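PDB 2OF3: ZYG-9 from Caenorhabditis elegans, which helps organise microtubules and spindle poles during mitosis and meiosis in one-cell embryos, and probably engages tubulin through its TOG domains. Local coordinates for residues W26-Q29 and E34-S37; S37-L42 and S85-K90; S69-A74 and V107-K112; D174-K179 and E186-I191; P214-K219 and A226-L231. All blocks are in the same frame, centred on the assembly; numbering follows the deposited sequence.

Contact 1 of 5, residues W26-Q29 and E34-S37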
# COMPACT_ATOMS: atom_id res chain seq x y z
N TRP A 26 -0.20 12.18 8.16
CA TRP A 26 -1.00 10.99 8.29
C TRP A 26 -0.06 9.81 8.53
O TRP A 26 0.26 9.01 7.62
CB TRP A 26 -1.76 10.82 6.99
CG TRP A 26 -3.06 10.08 7.16
CD1 TRP A 26 -3.30 8.80 6.81
CD2 TRP A 26 -4.29 10.59 7.70
NE1 TRP A 26 -4.60 8.48 7.05
CE2 TRP A 26 -5.23 9.56 7.62
CE3 TRP A 26 -4.68 11.85 8.20
CZ2 TRP A 26 -6.55 9.70 8.08
CZ3 TRP A 26 -5.99 11.99 8.67
CH2 TRP A 26 -6.92 10.94 8.57
N ASN A 27 0.45 9.72 9.76
CA ASN A 27 1.54 8.78 10.08
C ASN A 27 1.36 8.19 11.47
O ASN A 27 2.33 7.73 12.08
CB ASN A 27 2.91 9.48 9.92
CG ASN A 27 3.12 10.62 10.95
OD1 ASN A 27 2.23 10.95 11.76
ND2 ASN A 27 4.29 11.21 10.91
N PHE A 28 0.12 8.18 11.96
CA PHE A 28 -0.22 7.59 13.24
C PHE A 28 -0.04 6.07 13.29
O PHE A 28 0.01 5.41 12.26
CB PHE A 28 -1.68 7.93 13.60
CG PHE A 28 -2.67 7.72 12.47
CD1 PHE A 28 -3.10 6.41 12.11
CD2 PHE A 28 -3.20 8.80 11.78
CE1 PHE A 28 -4.02 6.18 11.07
CE2 PHE A 28 -4.15 8.58 10.75
CZ PHE A 28 -4.53 7.26 10.38
N GLN A 29 0.01 5.52 14.50
CA GLN A 29 0.03 4.09 14.68
C GLN A 29 -1.39 3.60 14.67
O GLN A 29 -1.67 2.49 14.25
CB GLN A 29 0.67 3.75 16.03
CG GLN A 29 2.14 4.10 16.13
CD GLN A 29 2.98 3.37 15.05
OE1 GLN A 29 2.70 2.21 14.74
NE2 GLN A 29 3.99 4.06 14.49
N GLU A 34 -7.36 13.93 16.56
CA GLU A 34 -6.76 15.03 15.81
C GLU A 34 -6.72 14.81 14.29
O GLU A 34 -6.98 15.73 13.49
CB GLU A 34 -5.33 15.27 16.31
CG GLU A 34 -4.86 16.69 15.85
CD GLU A 34 -3.39 17.01 16.12
OE1 GLU A 34 -2.62 16.09 16.49
OE2 GLU A 34 -2.99 18.20 15.88
N HIS A 35 -6.36 13.60 13.88
CA HIS A 35 -6.30 13.24 12.46
C HIS A 35 -7.72 13.19 11.85
O HIS A 35 -7.94 13.71 10.77
CB HIS A 35 -5.58 11.91 12.27
CG HIS A 35 -4.13 11.98 12.60
ND1 HIS A 35 -3.63 11.66 13.85
CD2 HIS A 35 -3.07 12.38 11.86
CE1 HIS A 35 -2.33 11.84 13.86
NE2 HIS A 35 -1.96 12.29 12.68
N ILE A 36 -8.67 12.56 12.54
CA ILE A 36 -10.04 12.47 12.05
C ILE A 36 -10.66 13.86 11.91
O ILE A 36 -11.32 14.13 10.91
CB ILE A 36 -10.92 11.54 12.98
CG1 ILE A 36 -10.40 10.10 12.96
CG2 ILE A 36 -12.44 11.58 12.57
CD1 ILE A 36 -10.89 9.29 14.23
N SER A 37 -10.44 14.74 12.90
CA SER A 37 -11.05 16.11 12.79
C SER A 37 -10.44 16.86 11.63
O SER A 37 -11.15 17.63 10.97
CB SER A 37 -10.79 17.03 14.01
OG SER A 37 -11.36 16.50 15.18
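The imidazole of His35, packed against Trp26 and Phe28, is held at both nitrogens: ND1 is hydrogen-bonded to Thr32 OG1, while NE2 makes a weak hydrogen bond to the carbonyl of Lys25. Together these bonds help to set the rotation of the ring, which offers one face to Phe28 and its CD2 edge to Trp26. Phe28 presents its edge to that face, with CD2 lying 3.4 Å from His35 CG over the middle of the imidazole. The two planes meet at 69°, a T-shaped pair. His35 in turn directs its own edge to the face of Trp26 in an offset edge-to-face pair, the planes 87° apart. Phe28 reaches this position because its CG sits between the backbone N and the carbonyl carbon (chi1 47°), which folds the ring back so that CE2 also covers the Trp26 indole. At the benzo edge of that indole, CZ3 stands 3.3 Å from the backbone O of His35. Histidine suits the site since one flat group serves both polar and aromatic partners. Beyond the trio, Trp26 NE1 is hydrogen-bonded to Thr93, Lys90 adds a cation-pi contact to the indole, and the Phe28 carbonyl receives Tyr136 OH. Trp26, Phe28 and His35 thus form an aromatic cluster that pins the irregular chain at 26-29 onto helix 33-44 of this all-helical TOG domain.

Contact 2 of 5, residues S37-L42 and S85-K90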
# COMPACT_ATOMS: atom_id res chain seq x y z
N SER A 37 -10.44 14.74 12.90
CA SER A 37 -11.05 16.11 12.79
C SER A 37 -10.44 16.86 11.63
O SER A 37 -11.15 17.63 10.97
CB SER A 37 -10.79 17.03 14.01
OG SER A 37 -11.36 16.50 15.18
N GLN A 38 -9.12 16.70 11.41
CA GLN A 38 -8.47 17.40 10.28
C GLN A 38 -9.09 16.89 8.96
O GLN A 38 -9.42 17.69 8.07
CB GLN A 38 -6.95 17.16 10.29
CG GLN A 38 -6.23 17.75 9.06
CD GLN A 38 -4.74 17.56 9.13
OE1 GLN A 38 -4.16 16.53 8.59
NE2 GLN A 38 -4.08 18.48 9.85
N LEU A 39 -9.20 15.58 8.82
CA LEU A 39 -9.80 15.01 7.60
C LEU A 39 -11.21 15.49 7.37
O LEU A 39 -11.59 15.85 6.26
CB LEU A 39 -9.77 13.47 7.63
CG LEU A 39 -10.38 12.70 6.42
CD1 LEU A 39 -9.58 13.01 5.22
CD2 LEU A 39 -10.36 11.20 6.70
N GLN A 40 -12.02 15.50 8.44
CA GLN A 40 -13.39 15.97 8.34
C GLN A 40 -13.51 17.43 7.93
O GLN A 40 -14.36 17.76 7.15
CB GLN A 40 -14.05 15.67 9.67
CG GLN A 40 -15.46 16.12 9.81
CD GLN A 40 -15.97 15.70 11.17
OE1 GLN A 40 -15.18 15.45 12.10
NE2 GLN A 40 -17.29 15.56 11.28
N THR A 41 -12.65 18.32 8.42
CA THR A 41 -12.57 19.71 7.97
C THR A 41 -12.17 19.79 6.51
O THR A 41 -12.79 20.53 5.76
CB THR A 41 -11.53 20.49 8.81
OG1 THR A 41 -12.03 20.60 10.14
CG2 THR A 41 -11.25 21.91 8.28
N LEU A 42 -11.16 19.04 6.10
CA LEU A 42 -10.71 19.11 4.68
C LEU A 42 -11.79 18.56 3.73
O LEU A 42 -12.07 19.12 2.66
CB LEU A 42 -9.40 18.31 4.51
CG LEU A 42 -8.20 18.98 5.19
CD1 LEU A 42 -6.98 18.03 5.12
CD2 LEU A 42 -7.88 20.32 4.58
N SER A 85 -8.69 12.44 -4.30
CA SER A 85 -8.10 11.11 -4.09
C SER A 85 -7.35 11.02 -2.79
O SER A 85 -7.47 10.02 -2.06
CB SER A 85 -7.17 10.71 -5.23
OG SER A 85 -5.95 11.50 -5.25
N ASP A 86 -6.59 12.06 -2.46
CA ASP A 86 -5.82 12.06 -1.23
C ASP A 86 -6.73 11.95 0.01
O ASP A 86 -6.41 11.22 0.94
CB ASP A 86 -4.89 13.30 -1.18
CG ASP A 86 -5.65 14.65 -1.21
OD1 ASP A 86 -6.51 14.84 -2.12
OD2 ASP A 86 -5.40 15.55 -0.33
N LEU A 87 -7.87 12.62 0.01
CA LEU A 87 -8.77 12.62 1.19
C LEU A 87 -9.57 11.36 1.25
O LEU A 87 -9.85 10.86 2.34
CB LEU A 87 -9.71 13.83 1.13
CG LEU A 87 -9.01 15.22 1.06
CD1 LEU A 87 -10.05 16.37 0.86
CD2 LEU A 87 -8.19 15.45 2.34
N LEU A 88 -9.94 10.84 0.08
CA LEU A 88 -10.72 9.58 0.04
C LEU A 88 -9.88 8.43 0.47
O LEU A 88 -10.34 7.61 1.25
CB LEU A 88 -11.31 9.35 -1.35
CG LEU A 88 -12.38 10.37 -1.76
CD1 LEU A 88 -12.80 10.07 -3.20
CD2 LEU A 88 -13.60 10.45 -0.78
N LEU A 89 -8.61 8.38 0.04
CA LEU A 89 -7.72 7.32 0.47
C LEU A 89 -7.45 7.41 1.96
O LEU A 89 -7.41 6.37 2.63
CB LEU A 89 -6.43 7.28 -0.38
CG LEU A 89 -6.67 6.91 -1.87
CD1 LEU A 89 -5.36 7.16 -2.61
CD2 LEU A 89 -7.08 5.43 -2.05
N LYS A 90 -7.35 8.60 2.52
CA LYS A 90 -7.19 8.74 3.99
C LYS A 90 -8.41 8.20 4.78
O LYS A 90 -8.26 7.50 5.82
CB LYS A 90 -6.93 10.20 4.36
CG LYS A 90 -5.50 10.67 4.03
CD LYS A 90 -5.38 12.15 4.34
CE LYS A 90 -3.96 12.57 4.43
NZ LYS A 90 -3.31 12.45 3.07
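Leu39 sends its CG away from its backbone N (chi1 179°), whereas Leu87 places its CG opposite the carbonyl carbon (chi1 -58°), and these two choices bring the branched ends of both leucines into the space between helix 33-44 and helix 85-95. This is helix-to-helix packing within the alpha-solenoid of HEAT-like repeats that makes up a TOG domain. The short segments run roughly antiparallel, at 141° between their directions, with axes 10.5 Å apart at closest approach.

Such a separation suits leucines, whose forked tips are long enough to reach the opposite helix while adding no polar group that would need a partner. Leu39 CD1 lies 4.0 Å from Leu87 CD2 and also nestles against the backbone, 3.6 Å from Leu87 O. One turn further along, Leu42 meets the same Leu87 at about a right angle: its CB touches Leu87 CD2 at 3.8 Å, so that Leu87 bridges two successive turns of helix 33-44. Lys90 contributes in a different way. The aliphatic root of its chain packs on Leu39, while the rest carries the amino group off to a cation-pi contact with Trp26, so a lysine can border an apolar seam without placing its charge in it.

Behind this seam, Leu88 and Leu89 of helix 85-95 pack on Ile114 of helix 101-120, and Asp86 is tied to Arg14 by a salt bridge. At the Lys90 end, the methyl Leu39 CD1 rests 4.0 Å from Lys90 CB.

Contact 3 of 5, residues S69-A74 and V107-K112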
# COMPACT_ATOMS: atom_id res chain seq x y z
N SER A 69 -22.27 5.55 -3.11
CA SER A 69 -22.28 6.82 -3.79
C SER A 69 -20.92 7.12 -4.41
O SER A 69 -20.85 7.70 -5.50
CB SER A 69 -22.59 7.97 -2.81
OG SER A 69 -23.88 7.89 -2.28
N LEU A 70 -19.85 6.81 -3.68
CA LEU A 70 -18.49 7.20 -4.13
C LEU A 70 -18.09 6.32 -5.31
O LEU A 70 -17.53 6.81 -6.32
CB LEU A 70 -17.47 7.13 -2.95
CG LEU A 70 -17.51 8.21 -1.86
CD1 LEU A 70 -16.62 7.88 -0.70
CD2 LEU A 70 -17.08 9.58 -2.42
N VAL A 71 -18.35 5.02 -5.19
CA VAL A 71 -18.03 4.07 -6.29
C VAL A 71 -18.78 4.45 -7.59
O VAL A 71 -18.18 4.43 -8.66
CB VAL A 71 -18.15 2.58 -5.87
CG1 VAL A 71 -18.36 1.66 -7.04
CG2 VAL A 71 -16.92 2.14 -5.05
N ARG A 72 -20.03 4.89 -7.47
CA ARG A 72 -20.81 5.32 -8.64
C ARG A 72 -20.27 6.55 -9.33
O ARG A 72 -20.49 6.70 -10.56
CB ARG A 72 -22.30 5.54 -8.30
CG ARG A 72 -23.02 4.25 -7.93
CD ARG A 72 -24.46 4.48 -7.35
NE ARG A 72 -24.94 3.25 -6.69
CZ ARG A 72 -25.30 2.12 -7.32
NH1 ARG A 72 -25.25 2.03 -8.66
NH2 ARG A 72 -25.72 1.06 -6.61
N LEU A 73 -19.55 7.43 -8.61
CA LEU A 73 -18.91 8.59 -9.25
C LEU A 73 -17.87 8.21 -10.27
O LEU A 73 -17.62 8.95 -11.18
CB LEU A 73 -18.27 9.53 -8.21
CG LEU A 73 -19.23 10.13 -7.19
CD1 LEU A 73 -18.40 11.03 -6.27
CD2 LEU A 73 -20.31 10.93 -7.92
N ALA A 74 -17.24 7.07 -10.13
CA ALA A 74 -16.36 6.56 -11.19
C ALA A 74 -17.02 6.58 -12.59
O ALA A 74 -16.32 6.73 -13.60
CB ALA A 74 -15.90 5.19 -10.86
N VAL A 107 -14.57 -0.93 0.68
CA VAL A 107 -13.45 0.03 0.80
C VAL A 107 -12.40 -0.31 -0.24
O VAL A 107 -11.95 0.56 -0.95
CB VAL A 107 -12.84 0.03 2.20
CG1 VAL A 107 -11.51 0.80 2.19
CG2 VAL A 107 -13.83 0.62 3.24
N LEU A 108 -12.06 -1.59 -0.38
CA LEU A 108 -10.99 -1.96 -1.32
C LEU A 108 -11.40 -1.74 -2.74
O LEU A 108 -10.57 -1.41 -3.58
CB LEU A 108 -10.51 -3.40 -1.08
CG LEU A 108 -9.90 -3.54 0.32
CD1 LEU A 108 -9.67 -5.03 0.48
CD2 LEU A 108 -8.54 -2.80 0.43
N GLU A 109 -12.70 -1.88 -3.03
CA GLU A 109 -13.22 -1.59 -4.36
C GLU A 109 -13.09 -0.13 -4.65
O GLU A 109 -12.69 0.24 -5.76
CB GLU A 109 -14.68 -2.00 -4.40
CG GLU A 109 -15.42 -1.63 -5.60
CD GLU A 109 -16.91 -2.04 -5.47
OE1 GLU A 109 -17.26 -2.85 -4.57
OE2 GLU A 109 -17.71 -1.55 -6.28
N LEU A 110 -13.40 0.72 -3.67
CA LEU A 110 -13.13 2.17 -3.85
C LEU A 110 -11.64 2.48 -4.05
O LEU A 110 -11.30 3.27 -4.94
CB LEU A 110 -13.72 3.05 -2.72
CG LEU A 110 -13.55 4.56 -2.90
CD1 LEU A 110 -14.20 5.06 -4.24
CD2 LEU A 110 -14.15 5.31 -1.72
N CYS A 111 -10.77 1.86 -3.26
CA CYS A 111 -9.32 2.11 -3.37
C CYS A 111 -8.86 1.72 -4.77
O CYS A 111 -8.10 2.46 -5.39
CB CYS A 111 -8.52 1.29 -2.33
SG CYS A 111 -8.78 1.84 -0.64
N LYS A 112 -9.32 0.57 -5.26
CA LYS A 112 -8.98 0.10 -6.62
C LYS A 112 -9.38 1.08 -7.74
O LYS A 112 -8.58 1.38 -8.62
CB LYS A 112 -9.57 -1.32 -6.84
CG LYS A 112 -9.31 -1.96 -8.22
CD LYS A 112 -7.92 -2.61 -8.31
CE LYS A 112 -7.73 -3.30 -9.71
NZ LYS A 112 -8.71 -4.46 -9.81
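Leu70 and Leu110 meet at a slant, their forked ends passing over one another between helix 60-76 and helix 101-120. The nearest methyls are Leu70 CD1 and Leu110 CD2, 3.7 Å apart, and the other Leu110 branch, CD1, is shared between Leu70 CB and Val71 CG2. Leu110 can straddle the two residues because its CG stands opposite the backbone N (chi1 -176°), which swings both methyls across to the facing helix.

Val71 faces two neighbours at once. Its CG2 lies 4.0 Å from Leu110 CA, close against the backbone of the second helix, and also touches the Glu109 chain, while CG1 meets the carboxylate. The Glu109 chain is extended and runs at about a right angle to the valine, so that its carboxylate passes beside the methyl, with OE2 3.4 Å from Val71 CG1. A valine fits here: branched at CB, it spreads two methyls over two partners without needing a long chain.

The helical segments point the same general way, at 28° to each other, with axes 9.8 Å apart. Between them in the chain come helices 78-83 and 85-95, an order in keeping with the stacked layers of an alpha-solenoid. Leu70 also touches Leu88 of helix 85-95, carrying the apolar packing on to a third helix.

Chemically, the seam is graded. Leucines fill its buried part, and on the outer, partly exposed side the carboxylate of Glu109 lies beside the Val71 methyls. No hydrogen bond crosses it, so between these two segments cohesion rests on van der Waals contact and, probably, the exclusion of water.

Contact 4 of 5, residues D174-K179 and E186-I191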
# COMPACT_ATOMS: atom_id res chain seq x y z
N ASP A 174 9.87 -1.83 5.23
CA ASP A 174 9.43 -1.43 6.56
C ASP A 174 8.34 -2.36 7.10
O ASP A 174 8.28 -2.67 8.31
CB ASP A 174 8.90 0.01 6.53
CG ASP A 174 9.06 0.70 7.90
OD1 ASP A 174 10.21 0.71 8.45
OD2 ASP A 174 8.03 1.21 8.45
N ALA A 175 7.45 -2.76 6.20
CA ALA A 175 6.39 -3.75 6.51
C ALA A 175 6.90 -5.06 7.07
O ALA A 175 6.16 -5.74 7.69
CB ALA A 175 5.56 -4.01 5.27
N LEU A 176 8.15 -5.42 6.81
CA LEU A 176 8.74 -6.65 7.34
C LEU A 176 8.90 -6.64 8.84
O LEU A 176 9.10 -7.69 9.45
CB LEU A 176 10.10 -6.94 6.69
CG LEU A 176 10.08 -7.06 5.17
CD1 LEU A 176 11.47 -7.39 4.66
CD2 LEU A 176 9.00 -8.06 4.69
N LYS A 177 8.81 -5.46 9.46
CA LYS A 177 8.95 -5.34 10.90
C LYS A 177 7.67 -5.74 11.56
O LYS A 177 7.61 -5.88 12.76
CB LYS A 177 9.38 -3.92 11.32
CG LYS A 177 10.84 -3.66 10.96
CD LYS A 177 11.20 -2.20 11.13
CE LYS A 177 12.58 -1.94 10.52
NZ LYS A 177 12.62 -0.51 10.05
N SER A 178 6.64 -6.00 10.78
CA SER A 178 5.37 -6.50 11.33
C SER A 178 5.41 -7.86 12.11
O SER A 178 6.12 -8.82 11.74
CB SER A 178 4.36 -6.59 10.22
OG SER A 178 3.14 -7.05 10.78
N LYS A 179 4.60 -7.94 13.17
CA LYS A 179 4.37 -9.21 13.89
C LYS A 179 3.48 -10.17 13.11
O LYS A 179 3.40 -11.35 13.41
CB LYS A 179 3.67 -8.96 15.23
CG LYS A 179 4.44 -8.14 16.25
CD LYS A 179 5.74 -8.79 16.64
CE LYS A 179 6.43 -7.91 17.67
NZ LYS A 179 6.76 -6.58 17.02
N GLU A 186 3.52 -11.54 2.39
CA GLU A 186 2.96 -10.86 1.19
C GLU A 186 3.84 -9.73 0.65
O GLU A 186 3.93 -9.53 -0.57
CB GLU A 186 1.57 -10.31 1.53
CG GLU A 186 0.46 -11.40 1.69
CD GLU A 186 0.07 -12.06 0.39
OE1 GLU A 186 -0.34 -11.35 -0.57
OE2 GLU A 186 0.17 -13.30 0.31
N CYS A 187 4.45 -8.97 1.57
CA CYS A 187 5.40 -7.91 1.23
C CYS A 187 6.68 -8.39 0.55
O CYS A 187 7.07 -7.79 -0.46
CB CYS A 187 5.66 -7.03 2.47
SG CYS A 187 4.13 -6.09 2.82
N LEU A 188 7.26 -9.50 1.02
CA LEU A 188 8.38 -10.17 0.32
C LEU A 188 8.03 -10.59 -1.08
O LEU A 188 8.85 -10.47 -2.00
CB LEU A 188 8.89 -11.41 1.11
CG LEU A 188 9.64 -11.05 2.40
CD1 LEU A 188 9.84 -12.30 3.29
CD2 LEU A 188 10.97 -10.21 2.12
N LEU A 189 6.83 -11.12 -1.27
CA LEU A 189 6.36 -11.55 -2.61
C LEU A 189 6.29 -10.38 -3.59
O LEU A 189 6.59 -10.55 -4.76
CB LEU A 189 4.97 -12.24 -2.53
CG LEU A 189 4.99 -13.59 -1.80
CD1 LEU A 189 3.58 -14.09 -1.70
CD2 LEU A 189 5.90 -14.66 -2.47
N VAL A 190 5.87 -9.22 -3.13
CA VAL A 190 5.91 -8.02 -4.00
C VAL A 190 7.38 -7.64 -4.39
O VAL A 190 7.69 -7.44 -5.58
CB VAL A 190 5.18 -6.80 -3.35
CG1 VAL A 190 5.23 -5.58 -4.33
CG2 VAL A 190 3.70 -7.15 -3.05
N ILE A 191 8.28 -7.60 -3.40
CA ILE A 191 9.70 -7.41 -3.69
C ILE A 191 10.20 -8.45 -4.66
O ILE A 191 10.89 -8.11 -5.61
CB ILE A 191 10.51 -7.39 -2.41
CG1 ILE A 191 10.13 -6.15 -1.54
CG2 ILE A 191 12.05 -7.46 -2.74
CD1 ILE A 191 10.62 -6.18 -0.04
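A helical hairpin of the TOG alpha-solenoid closes here, where Ala175 and Leu176, in the turn after helix 165-174, fold back onto Cys187 and Leu188 of helix 181-198. The turn is short, and the closest backbones belong to Ala175 and Cys187, with CA atoms 6.8 Å apart. Small side chains suit that spot: Ala175 CB meets Cys187 SG at 3.5 Å, the sulfur serving as a compact apolar group.

Beside this pair the larger residues take over. Leu176 and Leu188 cross at about a right angle, and both Leu176 methyls bear on Leu188. With its CG beside the backbone N (chi1 -57°), Leu176 also brings CD2 to 4.1 Å from Cys187 CB, so that it touches two successive residues of the helix. All four residues are buried.

Within the turn, at the surface, Lys177 NZ forms a salt bridge with Asp174 OD1 at 3.1 Å. Arg184, near the start of helix 181-198, donates from NH1 to the carbonyl of Ser178. In the apolar layer, Leu176 CD1 stands 3.8 Å from Leu188 CD2, while Leu176 CD2 is 3.8 Å from Leu188 CG.

Contact 5 of 5, residues P214-K219 and A226-L231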
# COMPACT_ATOMS: atom_id res chain seq x y z
N PRO A 214 17.87 -12.10 6.77
CA PRO A 214 17.49 -12.71 8.05
C PRO A 214 16.15 -13.47 8.03
O PRO A 214 15.91 -14.30 8.93
CB PRO A 214 17.36 -11.51 8.99
CG PRO A 214 18.30 -10.50 8.42
CD PRO A 214 18.15 -10.66 6.93
N PHE A 215 15.27 -13.17 7.06
CA PHE A 215 13.93 -13.77 7.07
C PHE A 215 13.93 -15.18 6.51
O PHE A 215 12.90 -15.86 6.57
CB PHE A 215 12.89 -12.83 6.40
CG PHE A 215 12.62 -11.57 7.23
CD1 PHE A 215 11.74 -11.61 8.31
CD2 PHE A 215 13.34 -10.35 6.95
CE1 PHE A 215 11.50 -10.45 9.09
CE2 PHE A 215 13.15 -9.20 7.72
CZ PHE A 215 12.21 -9.24 8.81
N VAL A 216 15.08 -15.65 6.00
CA VAL A 216 15.24 -17.04 5.65
C VAL A 216 15.09 -17.89 6.92
O VAL A 216 14.70 -19.05 6.82
CB VAL A 216 16.59 -17.32 4.86
CG1 VAL A 216 16.76 -18.83 4.52
CG2 VAL A 216 16.62 -16.49 3.54
N GLY A 217 15.33 -17.29 8.09
CA GLY A 217 15.19 -17.94 9.41
C GLY A 217 13.91 -17.61 10.16
O GLY A 217 13.81 -17.90 11.38
N ASP A 218 12.93 -17.01 9.50
CA ASP A 218 11.67 -16.67 10.13
C ASP A 218 10.96 -17.94 10.59
O ASP A 218 11.12 -19.01 9.96
CB ASP A 218 10.80 -15.92 9.11
CG ASP A 218 9.66 -15.12 9.75
OD1 ASP A 218 9.82 -13.89 9.99
OD2 ASP A 218 8.55 -15.67 10.00
N LYS A 219 10.19 -17.82 11.67
CA LYS A 219 9.35 -18.89 12.28
C LYS A 219 8.30 -19.42 11.30
O LYS A 219 7.87 -20.57 11.38
CB LYS A 219 8.67 -18.23 13.49
CG LYS A 219 7.65 -19.03 14.24
CD LYS A 219 6.56 -18.13 15.01
CE LYS A 219 7.12 -17.40 16.30
NZ LYS A 219 6.11 -17.22 17.47
N ALA A 226 9.37 -17.09 0.76
CA ALA A 226 9.38 -15.83 -0.03
C ALA A 226 10.75 -15.15 0.14
O ALA A 226 11.27 -14.60 -0.85
CB ALA A 226 8.24 -14.90 0.46
N ALA A 227 11.35 -15.22 1.34
CA ALA A 227 12.67 -14.60 1.57
C ALA A 227 13.71 -15.31 0.75
O ALA A 227 14.54 -14.63 0.10
CB ALA A 227 13.10 -14.60 3.07
N ILE A 228 13.66 -16.65 0.75
CA ILE A 228 14.53 -17.45 -0.10
C ILE A 228 14.31 -17.03 -1.54
O ILE A 228 15.30 -16.78 -2.24
CB ILE A 228 14.24 -18.98 0.06
CG1 ILE A 228 14.75 -19.47 1.41
CG2 ILE A 228 14.86 -19.79 -1.11
CD1 ILE A 228 14.16 -20.82 1.83
N ASN A 229 13.06 -16.94 -1.99
CA ASN A 229 12.84 -16.58 -3.39
C ASN A 229 13.24 -15.16 -3.82
O ASN A 229 13.61 -14.95 -4.97
CB ASN A 229 11.41 -16.92 -3.84
CG ASN A 229 11.16 -18.41 -3.97
OD1 ASN A 229 10.02 -18.86 -3.91
ND2 ASN A 229 12.19 -19.15 -4.17
N VAL A 230 13.22 -14.21 -2.91
CA VAL A 230 13.80 -12.89 -3.16
C VAL A 230 15.32 -13.01 -3.44
O VAL A 230 15.83 -12.45 -4.43
CB VAL A 230 13.50 -11.87 -1.95
CG1 VAL A 230 14.37 -10.57 -2.06
CG2 VAL A 230 11.97 -11.47 -1.84
N LEU A 231 16.06 -13.76 -2.62
CA LEU A 231 17.51 -13.88 -2.76
C LEU A 231 17.92 -14.61 -4.02
O LEU A 231 18.91 -14.23 -4.68
CB LEU A 231 18.10 -14.56 -1.53
CG LEU A 231 17.92 -13.84 -0.21
CD1 LEU A 231 18.52 -14.68 0.86
CD2 LEU A 231 18.59 -12.45 -0.20
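Val216 is the chief bump in this contact, and its two methyls straddle Ile228, CG1 against its flank and CG2 in the groove between Ala227 and Leu231, one helical turn apart. Val216 CG1 meets Ile228 CG1 at 3.8 Å, and Val216 CG2 lies 3.8 Å from Leu231 CD1. The fork is set by chi1 of 179°, which puts CG1 opposite the backbone N and CG2 opposite the carbonyl carbon, so that the methyls spread over three residues of the helix.

A second, smaller bump points the other way. Ala227 CB rises into the inner side of the 3-10 turn at 214-216, 3.6 Å from Phe215 C and 3.7 Å from Val216 N. Because alanine ends at this one methyl, the turn can settle almost onto the helix backbone: the CA atoms of Val216 and Ala227 are 5.4 Å apart. Phe215 adds its CB, 3.8 Å from Ala227 CB, while its ring leads off toward Arg184 and Val223. Beta-branched Val216 and Ile228 suit the site as short, broad shapes that meet at about a right angle.

The turn thus links helices 208-212 and 221-238 and lies on the second of them. Helix 251-264 covers one flank, where Val257 touches both Val216 and Ile228; helix 181-198 lies against Phe215 through Arg184, which also forms a salt bridge with Asp218.

How the contacts relate
The contacts fall into two groups along the elongated solenoid. Contacts 1 and 2 share helix 33-44, with centres about 10 Å apart, and join where Trp26 CZ2 lies 3.6 Å from Lys90 O. Contact 3 follows contact 2 at about 15 Å between centres, and the two touch where Leu89 CD2 lies 4.2 Å from Cys111 SG. Far from these, contacts 4 and 5 close successive hairpins, their centres about 11 Å apart; Leu176 O stands 3.5 Å from Phe215 CZ, and Leu188 packs on Ala226. Contacts 2 and 5 are about 37 Å apart between centres. The turns at 174-179 and 214-219 probably belong to the loop-bearing edge by which TOG domains meet tubulin.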